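Local coordinates for iron-regulated outer membrane protein (Neisseria meningitidis, PDB 4B7O) that probably carries iron across the outer membrane as a TonB-dependent transporter, at residues Y645-N649 with P650-I654. Numbering follows the deposited sequence.
Sequences YRFQN and PNLEI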
loop_
_atom_site.group_PDB
_atom_site.type_symbol
_atom_site.label_atom_id
_atom_site.label_comp_id
_atom_site.label_asym_id
_atom_site.label_seq_id
_atom_site.Cartn_x
_atom_site.Cartn_y
_atom_site.Cartn_z
ATOM N N TYR A 645 -23.067 -9.477 -16.494
ATOM C CA TYR A 645 -24.505 -9.521 -16.585
ATOM C C TYR A 645 -25.100 -10.274 -15.425
ATOM O O TYR A 645 -24.692 -11.397 -15.104
ATOM C CB TYR A 645 -24.980 -10.166 -17.893
ATOM C CG TYR A 645 -26.452 -9.971 -18.004
ATOM C CD1 TYR A 645 -26.975 -8.743 -18.440
ATOM C CD2 TYR A 645 -27.333 -10.957 -17.573
ATOM C CE1 TYR A 645 -28.334 -8.531 -18.499
ATOM C CE2 TYR A 645 -28.695 -10.765 -17.625
ATOM C CZ TYR A 645 -29.184 -9.549 -18.089
ATOM O OH TYR A 645 -30.528 -9.344 -18.124
ATOM N N ARG A 646 -26.089 -9.656 -14.801
ATOM C CA ARG A 646 -26.770 -10.273 -13.664
ATOM C C ARG A 646 -28.233 -10.704 -13.958
ATOM O O ARG A 646 -29.071 -9.882 -14.264
ATOM C CB ARG A 646 -26.688 -9.365 -12.456
ATOM C CG ARG A 646 -27.255 -10.051 -11.244
ATOM C CD ARG A 646 -26.755 -9.406 -9.999
ATOM N NE ARG A 646 -26.318 -10.478 -9.147
ATOM C CZ ARG A 646 -25.150 -10.556 -8.549
ATOM N NH1 ARG A 646 -24.241 -9.609 -8.668
ATOM N NH2 ARG A 646 -24.906 -11.621 -7.841
ATOM N N PHE A 647 -28.494 -11.999 -13.866
ATOM C CA PHE A 647 -29.789 -12.567 -14.143
ATOM C C PHE A 647 -30.604 -12.436 -12.927
ATOM O O PHE A 647 -30.108 -12.606 -11.819
ATOM C CB PHE A 647 -29.655 -14.060 -14.438
ATOM C CG PHE A 647 -28.845 -14.339 -15.641
ATOM C CD1 PHE A 647 -29.397 -14.214 -16.918
ATOM C CD2 PHE A 647 -27.512 -14.639 -15.521
ATOM C CE1 PHE A 647 -28.606 -14.410 -18.057
ATOM C CE2 PHE A 647 -26.735 -14.847 -16.646
ATOM C CZ PHE A 647 -27.275 -14.745 -17.914
ATOM N N GLN A 648 -31.882 -12.165 -13.153
ATOM C CA GLN A 648 -32.870 -12.038 -12.105
ATOM C C GLN A 648 -33.237 -13.385 -11.488
ATOM O O GLN A 648 -33.392 -13.482 -10.254
ATOM C CB GLN A 648 -34.092 -11.369 -12.692
ATOM C CG GLN A 648 -34.774 -10.456 -11.700
ATOM C CD GLN A 648 -34.903 -9.032 -12.210
ATOM O OE1 GLN A 648 -35.783 -8.735 -13.018
ATOM N NE2 GLN A 648 -34.037 -8.138 -11.728
ATOM N N ASN A 649 -33.376 -14.434 -12.313
ATOM C CA ASN A 649 -33.681 -15.795 -11.762
ATOM C C ASN A 649 -32.928 -16.917 -12.438
ATOM O O ASN A 649 -33.118 -17.188 -13.607
ATOM C CB ASN A 649 -35.181 -16.121 -11.731
ATOM C CG ASN A 649 -35.807 -15.888 -10.357
ATOM O OD1 ASN A 649 -35.716 -16.751 -9.475
ATOM N ND2 ASN A 649 -36.466 -14.731 -10.171
ATOM N N PRO A 650 -32.030 -17.565 -11.712
ATOM C CA PRO A 650 -31.693 -17.331 -10.316
ATOM C C PRO A 650 -30.893 -16.020 -10.190
ATOM O O PRO A 650 -30.461 -15.487 -11.215
ATOM C CB PRO A 650 -30.831 -18.555 -9.981
ATOM C CG PRO A 650 -30.174 -18.934 -11.278
ATOM C CD PRO A 650 -31.157 -18.572 -12.355
ATOM N N ASN A 651 -30.717 -15.497 -8.968
ATOM C CA ASN A 651 -29.838 -14.315 -8.737
ATOM C C ASN A 651 -28.399 -14.664 -8.971
ATOM O O ASN A 651 -27.771 -15.301 -8.103
ATOM C CB ASN A 651 -29.963 -13.861 -7.311
ATOM C CG ASN A 651 -29.381 -12.498 -7.105
ATOM O OD1 ASN A 651 -28.269 -12.199 -7.568
ATOM N ND2 ASN A 651 -30.113 -11.654 -6.407
ATOM N N LEU A 652 -27.879 -14.287 -10.143
ATOM C CA LEU A 652 -26.601 -14.817 -10.616
ATOM C C LEU A 652 -25.887 -13.833 -11.497
ATOM O O LEU A 652 -26.493 -13.279 -12.367
ATOM C CB LEU A 652 -26.834 -16.091 -11.439
ATOM C CG LEU A 652 -25.583 -16.614 -12.112
ATOM C CD1 LEU A 652 -24.944 -17.605 -11.171
ATOM C CD2 LEU A 652 -25.923 -17.267 -13.441
ATOM N N GLU A 653 -24.598 -13.618 -11.291
ATOM C CA GLU A 653 -23.877 -12.756 -12.186
ATOM C C GLU A 653 -22.740 -13.505 -12.839
ATOM O O GLU A 653 -21.981 -14.266 -12.202
ATOM C CB GLU A 653 -23.335 -11.538 -11.440
ATOM C CG GLU A 653 -22.610 -10.552 -12.329
ATOM C CD GLU A 653 -22.299 -9.195 -11.673
ATOM O OE1 GLU A 653 -21.503 -9.094 -10.700
ATOM O OE2 GLU A 653 -22.817 -8.179 -12.171
ATOM N N ILE A 654 -22.604 -13.297 -14.128
ATOM C CA ILE A 654 -21.464 -13.830 -14.767
ATOM C C ILE A 654 -20.807 -12.687 -15.447
ATOM O O ILE A 654 -21.472 -11.700 -15.812
ATOM C CB ILE A 654 -21.852 -14.886 -15.788
ATOM C CG1 ILE A 654 -22.757 -14.290 -16.848
ATOM C CG2 ILE A 654 -22.623 -15.999 -15.096
ATOM C CD1 ILE A 654 -22.811 -15.152 -18.082
#
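Asn651 OD1 is gripped by the guanidinium of Arg646: NE donates to it at 3.0 Å with an N-H...O angle of 145°, and NH2 adds a weak, more bent bond. The amide and guanidinium planes stand 68° apart, and OD1, a neutral acceptor, lies somewhat out of the guanidinium plane. Arg646 leaves its strand with chi1 at -174° and turns at chi3, which lays one guanidinium face over Glu653 CB, 3.5 Å from Arg646 NH1. Glu653 supplies the counter-charge: its extended chain brings OE1 to 3.4 Å from Arg646 NH1, a rather long salt bridge. Arginine suits this place because its N-H groups can serve several acceptors; NH2 also bonds Asn696 of strand 684-697, while NH1 pairs with Glu79 and so ties the barrel to the plug domain.

Strands 638-647 and 652-665 form an antiparallel beta hairpin of the barrel, probably one of the short periplasmic turns usual in TonB-dependent transporters. Gln648, Asn649 and Pro650 lie in the connection; a cis peptide precedes Pro650, consistent with the sharp reversal, and proline accepts it most readily. Tyr645 and Ile654 form a hydrogen-bonded pair, Tyr645 N reaching Ile654 O at 2.8 Å; Arg646 and Glu653 are the non-hydrogen-bonded pair next to it. In the Phe647-Leu652 pair, Phe647 N lies 2.8 Å from Leu652 O.

The opposite face is largely apolar, its bulky aromatic and branched residues at home in strands. Tyr645 CD2 sits over one face of the Phe647 ring. Phe647 CD2 lies 3.7 Å from Leu652 CD2, the side chains running side by side, while Ile654 CG1 meets Phe647 CE2 obliquely at 4.0 Å. Trp697 extends this apolar surface, touching Leu652 and Pro650.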